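Local coordinates for arabinogalactan endo-1,4-beta-galactosidase (Ignisphaera aggregans, PDB 7OSK), which probably hydrolyses internal beta-1,4-galactosidic linkages of arabinogalactan, the deposited chain being the glycosyl hydrolase family 53 catalytic domain of a longer protein, at residues A234-D239 and I258-Y263; D271-L276 and A336-E341. All blocks are in the same frame, centred on the assembly; numbering follows the deposited sequence.

Contact 1: A234-D239 and I258-Y263; sequences AGVKAD and IAISFY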
ATOM      1  N   ALA A 234       1.181   4.682 -10.029  1.00 18.61           N
ATOM      2  CA  ALA A 234      -0.226   5.017  -9.832  1.00 19.90           C
ATOM      3  C   ALA A 234      -0.944   5.220 -11.165  1.00 22.54           C
ATOM      4  O   ALA A 234      -0.384   5.776 -12.114  1.00 21.38           O
ATOM      5  CB  ALA A 234      -0.354   6.260  -8.972  1.00 18.92           C
ATOM      6  N   GLY A 235      -2.193   4.768 -11.223  1.00 19.98           N
ATOM      7  CA  GLY A 235      -2.996   4.875 -12.426  1.00 20.08           C
ATOM      8  C   GLY A 235      -2.940   3.607 -13.252  1.00 22.65           C
ATOM      9  O   GLY A 235      -2.239   2.656 -12.897  1.00 21.99           O
ATOM     10  N   VAL A 236      -3.688   3.594 -14.351  1.00 23.27           N
ATOM     11  CA  VAL A 236      -3.694   2.459 -15.264  1.00 22.34           C
ATOM     12  C   VAL A 236      -3.483   2.922 -16.708  1.00 24.45           C
ATOM     13  O   VAL A 236      -3.872   2.239 -17.655  1.00 24.93           O
ATOM     14  CB  VAL A 236      -5.010   1.647 -15.151  1.00 21.88           C
ATOM     15  CG1 VAL A 236      -4.988   0.762 -13.911  1.00 23.02           C
ATOM     16  CG2 VAL A 236      -6.214   2.576 -15.129  1.00 23.93           C
ATOM     17  N   LYS A 237      -2.860   4.087 -16.868  1.00 24.04           N
ATOM     18  CA  LYS A 237      -2.482   4.571 -18.190  1.00 24.56           C
ATOM     19  C   LYS A 237      -1.388   3.665 -18.755  1.00 25.56           C
ATOM     20  O   LYS A 237      -0.208   3.828 -18.440  1.00 29.21           O
ATOM     21  CB  LYS A 237      -2.004   6.028 -18.127  1.00 26.91           C
ATOM     22  CG  LYS A 237      -2.805   6.998 -18.985  1.00 29.31           C
ATOM     23  CD  LYS A 237      -1.887   7.990 -19.689  1.00 33.85           C
ATOM     24  CE  LYS A 237      -2.671   9.065 -20.427  1.00 35.97           C
ATOM     25  NZ  LYS A 237      -2.417   9.047 -21.900  1.00 34.20           N
ATOM     26  N   ALA A 238      -1.789   2.709 -19.585  1.00 24.00           N
ATOM     27  CA  ALA A 238      -0.875   1.678 -20.074  1.00 24.10           C
ATOM     28  C   ALA A 238       0.288   2.262 -20.873  1.00 25.56           C
ATOM     29  O   ALA A 238       1.428   1.823 -20.725  1.00 27.70           O
ATOM     30  CB  ALA A 238      -1.634   0.664 -20.919  1.00 22.40           C
ATOM     31  N   ASP A 239       0.006   3.253 -21.713  1.00 25.93           N
ATOM     32  CA  ASP A 239       1.037   3.844 -22.558  1.00 26.77           C
ATOM     33  C   ASP A 239       2.116   4.535 -21.724  1.00 26.18           C
ATOM     34  O   ASP A 239       3.254   4.675 -22.171  1.00 25.47           O
ATOM     35  CB  ASP A 239       0.423   4.837 -23.550  1.00 28.04           C
ATOM     36  CG  ASP A 239      -0.419   5.899 -22.870  1.00 30.18           C
ATOM     37  OD1 ASP A 239      -1.051   5.589 -21.838  1.00 29.51           O
ATOM     38  OD2 ASP A 239      -0.450   7.043 -23.369  1.00 35.57           O
ATOM     39  N   ILE A 258       6.044  -5.182 -10.424  1.00 21.28           N
ATOM     40  CA  ILE A 258       5.426  -3.943 -10.882  1.00 18.04           C
ATOM     41  C   ILE A 258       4.128  -3.734 -10.120  1.00 20.73           C
ATOM     42  O   ILE A 258       3.136  -4.416 -10.378  1.00 22.28           O
ATOM     43  CB  ILE A 258       5.142  -3.965 -12.395  1.00 20.10           C
ATOM     44  CG1 ILE A 258       6.452  -4.093 -13.173  1.00 20.54           C
ATOM     45  CG2 ILE A 258       4.395  -2.701 -12.823  1.00 20.42           C
ATOM     46  CD1 ILE A 258       6.268  -4.529 -14.607  1.00 23.34           C
ATOM     47  N   ALA A 259       4.139  -2.786  -9.187  1.00 23.22           N
ATOM     48  CA  ALA A 259       2.988  -2.547  -8.328  1.00 20.56           C
ATOM     49  C   ALA A 259       2.092  -1.454  -8.900  1.00 19.59           C
ATOM     50  O   ALA A 259       2.570  -0.520  -9.549  1.00 20.44           O
ATOM     51  CB  ALA A 259       3.440  -2.184  -6.933  1.00 19.72           C
ATOM     52  N   ILE A 260       0.793  -1.579  -8.645  1.00 17.23           N
ATOM     53  CA  ILE A 260      -0.207  -0.672  -9.199  1.00 19.02           C
ATOM     54  C   ILE A 260      -1.099  -0.095  -8.105  1.00 20.89           C
ATOM     55  O   ILE A 260      -1.545  -0.816  -7.212  1.00 20.53           O
ATOM     56  CB  ILE A 260      -1.096  -1.396 -10.235  1.00 18.26           C
ATOM     57  CG1 ILE A 260      -0.251  -1.910 -11.401  1.00 19.84           C
ATOM     58  CG2 ILE A 260      -2.184  -0.468 -10.765  1.00 19.18           C
ATOM     59  CD1 ILE A 260      -0.908  -3.034 -12.178  1.00 20.20           C
ATOM     60  N   SER A 261      -1.350   1.210  -8.180  1.00 22.33           N
ATOM     61  CA  SER A 261      -2.395   1.838  -7.378  1.00 20.84           C
ATOM     62  C   SER A 261      -3.628   1.997  -8.244  1.00 18.51           C
ATOM     63  O   SER A 261      -3.638   2.819  -9.158  1.00 18.48           O
ATOM     64  CB  SER A 261      -1.956   3.202  -6.838  1.00 21.24           C
ATOM     65  OG  SER A 261      -0.928   3.075  -5.877  1.00 22.37           O
ATOM     66  N   PHE A 262      -4.660   1.207  -7.965  1.00 20.44           N
ATOM     67  CA  PHE A 262      -5.901   1.296  -8.726  1.00 21.64           C
ATOM     68  C   PHE A 262      -7.102   1.623  -7.846  1.00 22.05           C
ATOM     69  O   PHE A 262      -7.641   0.760  -7.152  1.00 22.31           O
ATOM     70  CB  PHE A 262      -6.174   0.001  -9.486  1.00 21.38           C
ATOM     71  CG  PHE A 262      -7.410   0.064 -10.336  1.00 23.59           C
ATOM     72  CD1 PHE A 262      -7.492   0.963 -11.384  1.00 23.56           C
ATOM     73  CD2 PHE A 262      -8.495  -0.753 -10.076  1.00 24.57           C
ATOM     74  CE1 PHE A 262      -8.627   1.037 -12.165  1.00 23.76           C
ATOM     75  CE2 PHE A 262      -9.634  -0.681 -10.858  1.00 25.05           C
ATOM     76  CZ  PHE A 262      -9.699   0.217 -11.900  1.00 23.44           C
ATOM     77  N   TYR A 263      -7.496   2.891  -7.884  1.00 23.12           N
ATOM     78  CA  TYR A 263      -8.755   3.350  -7.317  1.00 23.46           C
ATOM     79  C   TYR A 263      -9.709   3.641  -8.478  1.00 25.93           C
ATOM     80  O   TYR A 263      -9.496   4.603  -9.218  1.00 27.09           O
ATOM     81  CB  TYR A 263      -8.549   4.598  -6.458  1.00 23.62           C
ATOM     82  CG  TYR A 263      -7.629   4.378  -5.275  1.00 25.24           C
ATOM     83  CD1 TYR A 263      -8.079   3.728  -4.132  1.00 21.66           C
ATOM     84  CD2 TYR A 263      -6.312   4.820  -5.300  1.00 25.65           C
ATOM     85  CE1 TYR A 263      -7.246   3.524  -3.052  1.00 19.45           C
ATOM     86  CE2 TYR A 263      -5.471   4.622  -4.223  1.00 22.71           C
ATOM     87  CZ  TYR A 263      -5.943   3.975  -3.103  1.00 21.28           C
ATOM     88  OH  TYR A 263      -5.104   3.779  -2.031  1.00 21.30           O
TER

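Contact 2: D271-L276 and A336-E341; sequences DDFRNL and AALYEE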
ATOM      1  N   ASP A 271     -12.241  -2.539 -16.967  1.00 27.63           N
ATOM      2  CA  ASP A 271     -11.679  -2.859 -18.274  1.00 28.65           C
ATOM      3  C   ASP A 271     -10.360  -2.129 -18.499  1.00 29.04           C
ATOM      4  O   ASP A 271      -9.436  -2.675 -19.099  1.00 29.63           O
ATOM      5  CB  ASP A 271     -12.668  -2.506 -19.386  1.00 31.46           C
ATOM      6  CG  ASP A 271     -13.495  -3.696 -19.832  1.00 36.70           C
ATOM      7  OD1 ASP A 271     -12.910  -4.765 -20.100  1.00 40.65           O
ATOM      8  OD2 ASP A 271     -14.734  -3.560 -19.913  1.00 46.19           O
ATOM      9  N   ASP A 272     -10.279  -0.891 -18.020  1.00 27.62           N
ATOM     10  CA  ASP A 272      -9.044  -0.121 -18.111  1.00 27.07           C
ATOM     11  C   ASP A 272      -7.938  -0.808 -17.313  1.00 27.08           C
ATOM     12  O   ASP A 272      -6.762  -0.736 -17.673  1.00 24.59           O
ATOM     13  CB  ASP A 272      -9.254   1.308 -17.602  1.00 24.90           C
ATOM     14  CG  ASP A 272     -10.256   2.085 -18.435  1.00 26.10           C
ATOM     15  OD1 ASP A 272     -10.327   1.849 -19.659  1.00 32.56           O
ATOM     16  OD2 ASP A 272     -10.974   2.933 -17.865  1.00 22.54           O
ATOM     17  N   PHE A 273      -8.325  -1.476 -16.231  1.00 25.72           N
ATOM     18  CA  PHE A 273      -7.377  -2.230 -15.423  1.00 25.28           C
ATOM     19  C   PHE A 273      -6.949  -3.501 -16.151  1.00 25.62           C
ATOM     20  O   PHE A 273      -5.782  -3.881 -16.112  1.00 24.98           O
ATOM     21  CB  PHE A 273      -7.982  -2.575 -14.060  1.00 25.06           C
ATOM     22  CG  PHE A 273      -7.073  -3.392 -13.182  1.00 25.83           C
ATOM     23  CD1 PHE A 273      -6.003  -2.802 -12.527  1.00 24.58           C
ATOM     24  CD2 PHE A 273      -7.290  -4.750 -13.009  1.00 25.42           C
ATOM     25  CE1 PHE A 273      -5.167  -3.550 -11.720  1.00 24.12           C
ATOM     26  CE2 PHE A 273      -6.456  -5.503 -12.202  1.00 25.01           C
ATOM     27  CZ  PHE A 273      -5.394  -4.902 -11.558  1.00 25.09           C
ATOM     28  N   ARG A 274      -7.898  -4.146 -16.821  1.00 29.18           N
ATOM     29  CA  ARG A 274      -7.616  -5.359 -17.584  1.00 26.55           C
ATOM     30  C   ARG A 274      -6.605  -5.103 -18.694  1.00 27.58           C
ATOM     31  O   ARG A 274      -5.716  -5.916 -18.936  1.00 30.37           O
ATOM     32  CB  ARG A 274      -8.901  -5.924 -18.189  1.00 28.54           C
ATOM     33  CG  ARG A 274      -9.551  -7.018 -17.366  1.00 28.65           C
ATOM     34  CD  ARG A 274     -10.729  -7.637 -18.101  1.00 27.60           C
ATOM     35  NE  ARG A 274     -11.059  -8.961 -17.582  1.00 27.71           N
ATOM     36  CZ  ARG A 274     -11.856  -9.190 -16.544  1.00 27.26           C
ATOM     37  NH1 ARG A 274     -12.423  -8.183 -15.890  1.00 30.15           N
ATOM     38  NH2 ARG A 274     -12.087 -10.435 -16.155  1.00 25.91           N
ATOM     39  N   ASN A 275      -6.752  -3.970 -19.370  1.00 27.10           N
ATOM     40  CA  ASN A 275      -5.875  -3.627 -20.482  1.00 28.01           C
ATOM     41  C   ASN A 275      -4.442  -3.410 -20.017  1.00 27.14           C
ATOM     42  O   ASN A 275      -3.496  -3.747 -20.730  1.00 27.75           O
ATOM     43  CB  ASN A 275      -6.385  -2.376 -21.199  1.00 30.51           C
ATOM     44  CG  ASN A 275      -7.778  -2.557 -21.767  1.00 32.57           C
ATOM     45  OD1 ASN A 275      -8.135  -3.637 -22.243  1.00 32.89           O
ATOM     46  ND2 ASN A 275      -8.576  -1.498 -21.718  1.00 35.05           N
ATOM     47  N   LEU A 276      -4.284  -2.846 -18.825  1.00 26.19           N
ATOM     48  CA  LEU A 276      -2.955  -2.618 -18.270  1.00 24.26           C
ATOM     49  C   LEU A 276      -2.263  -3.938 -17.959  1.00 25.26           C
ATOM     50  O   LEU A 276      -1.096  -4.129 -18.296  1.00 24.59           O
ATOM     51  CB  LEU A 276      -3.028  -1.766 -17.002  1.00 25.09           C
ATOM     52  CG  LEU A 276      -1.671  -1.509 -16.334  1.00 24.27           C
ATOM     53  CD1 LEU A 276      -0.776  -0.667 -17.238  1.00 23.36           C
ATOM     54  CD2 LEU A 276      -1.844  -0.854 -14.983  1.00 20.79           C
ATOM     55  N   ALA A 336     -10.190 -11.328  -9.509  1.00 24.55           N
ATOM     56  CA  ALA A 336     -10.502 -12.120 -10.690  1.00 25.73           C
ATOM     57  C   ALA A 336      -9.856 -11.514 -11.931  1.00 25.21           C
ATOM     58  O   ALA A 336      -9.195 -12.209 -12.700  1.00 25.43           O
ATOM     59  CB  ALA A 336     -12.006 -12.226 -10.873  1.00 26.66           C
ATOM     60  N   ALA A 337     -10.053 -10.212 -12.118  1.00 26.38           N
ATOM     61  CA  ALA A 337      -9.501  -9.510 -13.271  1.00 25.27           C
ATOM     62  C   ALA A 337      -7.982  -9.635 -13.316  1.00 24.79           C
ATOM     63  O   ALA A 337      -7.402  -9.846 -14.377  1.00 26.28           O
ATOM     64  CB  ALA A 337      -9.907  -8.047 -13.241  1.00 24.64           C
ATOM     65  N   LEU A 338      -7.342  -9.504 -12.160  1.00 23.61           N
ATOM     66  CA  LEU A 338      -5.890  -9.571 -12.089  1.00 24.75           C
ATOM     67  C   LEU A 338      -5.370 -10.958 -12.453  1.00 25.63           C
ATOM     68  O   LEU A 338      -4.397 -11.085 -13.196  1.00 24.87           O
ATOM     69  CB  LEU A 338      -5.404  -9.184 -10.690  1.00 24.55           C
ATOM     70  CG  LEU A 338      -3.893  -9.296 -10.461  1.00 24.04           C
ATOM     71  CD1 LEU A 338      -3.116  -8.487 -11.491  1.00 23.53           C
ATOM     72  CD2 LEU A 338      -3.535  -8.851  -9.052  1.00 22.84           C
ATOM     73  N   TYR A 339      -6.019 -11.995 -11.932  1.00 24.99           N
ATOM     74  CA  TYR A 339      -5.554 -13.362 -12.140  1.00 25.14           C
ATOM     75  C   TYR A 339      -5.894 -13.875 -13.535  1.00 25.43           C
ATOM     76  O   TYR A 339      -5.095 -14.578 -14.155  1.00 26.40           O
ATOM     77  CB  TYR A 339      -6.149 -14.300 -11.086  1.00 24.99           C
ATOM     78  CG  TYR A 339      -5.719 -15.739 -11.259  1.00 26.77           C
ATOM     79  CD1 TYR A 339      -4.373 -16.077 -11.321  1.00 27.18           C
ATOM     80  CD2 TYR A 339      -6.656 -16.761 -11.358  1.00 27.72           C
ATOM     81  CE1 TYR A 339      -3.971 -17.392 -11.481  1.00 26.99           C
ATOM     82  CE2 TYR A 339      -6.263 -18.080 -11.518  1.00 28.14           C
ATOM     83  CZ  TYR A 339      -4.919 -18.389 -11.580  1.00 27.61           C
ATOM     84  OH  TYR A 339      -4.519 -19.697 -11.739  1.00 26.14           O
ATOM     85  N   GLU A 340      -7.078 -13.523 -14.024  1.00 25.32           N
ATOM     86  CA  GLU A 340      -7.539 -13.991 -15.329  1.00 27.96           C
ATOM     87  C   GLU A 340      -6.678 -13.442 -16.464  1.00 27.35           C
ATOM     88  O   GLU A 340      -6.577 -14.053 -17.529  1.00 25.77           O
ATOM     89  CB  GLU A 340      -9.005 -13.604 -15.540  1.00 26.41           C
ATOM     90  CG  GLU A 340      -9.976 -14.439 -14.714  1.00 25.90           C
ATOM     91  CD  GLU A 340     -11.390 -13.895 -14.732  1.00 25.60           C
ATOM     92  OE1 GLU A 340     -11.674 -13.004 -15.559  1.00 27.55           O
ATOM     93  OE2 GLU A 340     -12.215 -14.360 -13.915  1.00 26.75           O
ATOM     94  N   GLU A 341      -6.058 -12.290 -16.225  1.00 27.39           N
ATOM     95  CA  GLU A 341      -5.192 -11.652 -17.211  1.00 28.25           C
ATOM     96  C   GLU A 341      -3.724 -11.824 -16.834  1.00 27.65           C
ATOM     97  O   GLU A 341      -2.879 -12.087 -17.691  1.00 25.50           O
ATOM     98  CB  GLU A 341      -5.522 -10.164 -17.331  1.00 28.31           C
ATOM     99  CG  GLU A 341      -7.004  -9.852 -17.446  1.00 28.52           C
ATOM    100  CD  GLU A 341      -7.597 -10.258 -18.780  1.00 31.47           C
ATOM    101  OE1 GLU A 341      -6.874 -10.859 -19.604  1.00 33.04           O
ATOM    102  OE2 GLU A 341      -8.790  -9.963 -19.010  1.00 30.70           O
TER

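Contact 1: A234-D239 and I258-Y263
Ala234 and Ser261 pair as a parallel beta bridge, their CA atoms 4.6 Å apart, where strand 228-234 ends beside strand 257-261. With helix 238-250 these strands form a right-handed beta-alpha-beta crossover, the repeating element of the (beta/alpha)8 barrel. The CB atoms of the bridged pair lie 4.1 Å apart on the same face of the sheet. Ser261 OG hydrogen-bonds on that side to His232 and Glu191. One residue on, Gly235 N donates to Ser261 O at 3.2 Å, a nearly straight bond (159°) received in the carbonyl plane. With phi at 96°, a beta carbon on Gly235 would press against the carbonyl oxygen of Ala234, which explains the glycine where the strand gives way to the loop.

The tight part lies across the sheet from the Ala234-Ser261 face. Val236 CG1 reaches the Phe262 ring at CD1, 3.6 Å away, while Val236 CG2 stands 4.1 Å from Phe262 CE1. CG of Phe262 is anti to its backbone N (chi1 -177°), which swings the ring toward the valine. Ile260 CG2 packs 3.8 Å from Gly235 O, whose hydrogen bond comes from Tyr241 OH. Helix 270-283 closes over this cluster through Phe273 and Leu276.

Beyond Val236 the segments part. Lys237, the N-cap residue of helix 238-250, turns to the solvent side, where its NZ makes a salt bridge with Asp239 OD2 at 3.2 Å, engaging the syn lone pair of that carboxylate oxygen. The chemistry thus falls into three zones: a polar face where Ser261 is bonded to His232 and Glu191, an apolar side of Val236, Ile260 and Phe262 under helix 270-283, and a solvent-facing Lys237-Asp239 salt bridge, while the Gly235-Ser261 bond carries the strand pairing one residue past the bridge.

Contact 2: D271-L276 and A336-E341
Phe273 and Arg274 meet Ala337, Leu338, Glu340 and Glu341 where two neighbouring outer helices of the (beta/alpha)8 barrel pack side by side. The axes run in roughly the same direction, crossing at -30° and approaching to 9.5 Å. Along 271-276, the first residue to engage is Phe273. Its ring presents an edge to the other helix, with CD2 4.2 Å from Ala337 CB and CE2 4.1 Å from Leu338 CB. This inner, apolar layer lies against strand 287-293, where both Phe273 and Leu338 touch Val290.

Arg274 comes next and joins Glu340 and Glu341 in a salt-bridge network on the outer side of the groove. Its chain is extended from CG to NE, and the guanidinium lies with one face over Ala337 CB, which is 3.7 Å from NH1. At the guanidinium edge, NH2 forms a salt bridge to Glu340 OE1 at 2.7 Å. Glu341 bends at chi2 (-71°), its side chain crossing that of Arg274 at about a right angle; its OE1 pairs with Arg278. A leucine at Arg274 would probably leave Glu340 OE1 without this mate and take from Glu341 OE2 its bond to the arginine. That bond, Arg274 NE to Glu341 OE2 at 2.9 Å, is a salt bridge whose hydrogen bond is weak, the guanidinium and carboxylate planes standing 88° apart.

Overall arrangement
The two contacts follow one another along the chain and occupy adjoining sectors of one barrel, their centres 11 Å apart on the same side of the chain's centre. Contact 1 joins strand 228-234, through the loop after it, to strand 257-261; that strand is followed, after the short helix 264-267, by helix 270-283, which contact 2 ties to helix 324-342. They share an apolar seam: Leu276 CD2 lies 3.7 Å from Ile260 CD1, and Phe273 CD1 is 3.9 Å from Phe262 CG. In this sector, strand 257-261, the loop after strand 228-234 and the two helices thus form continuous packing. The calcium site lies away from both contacts.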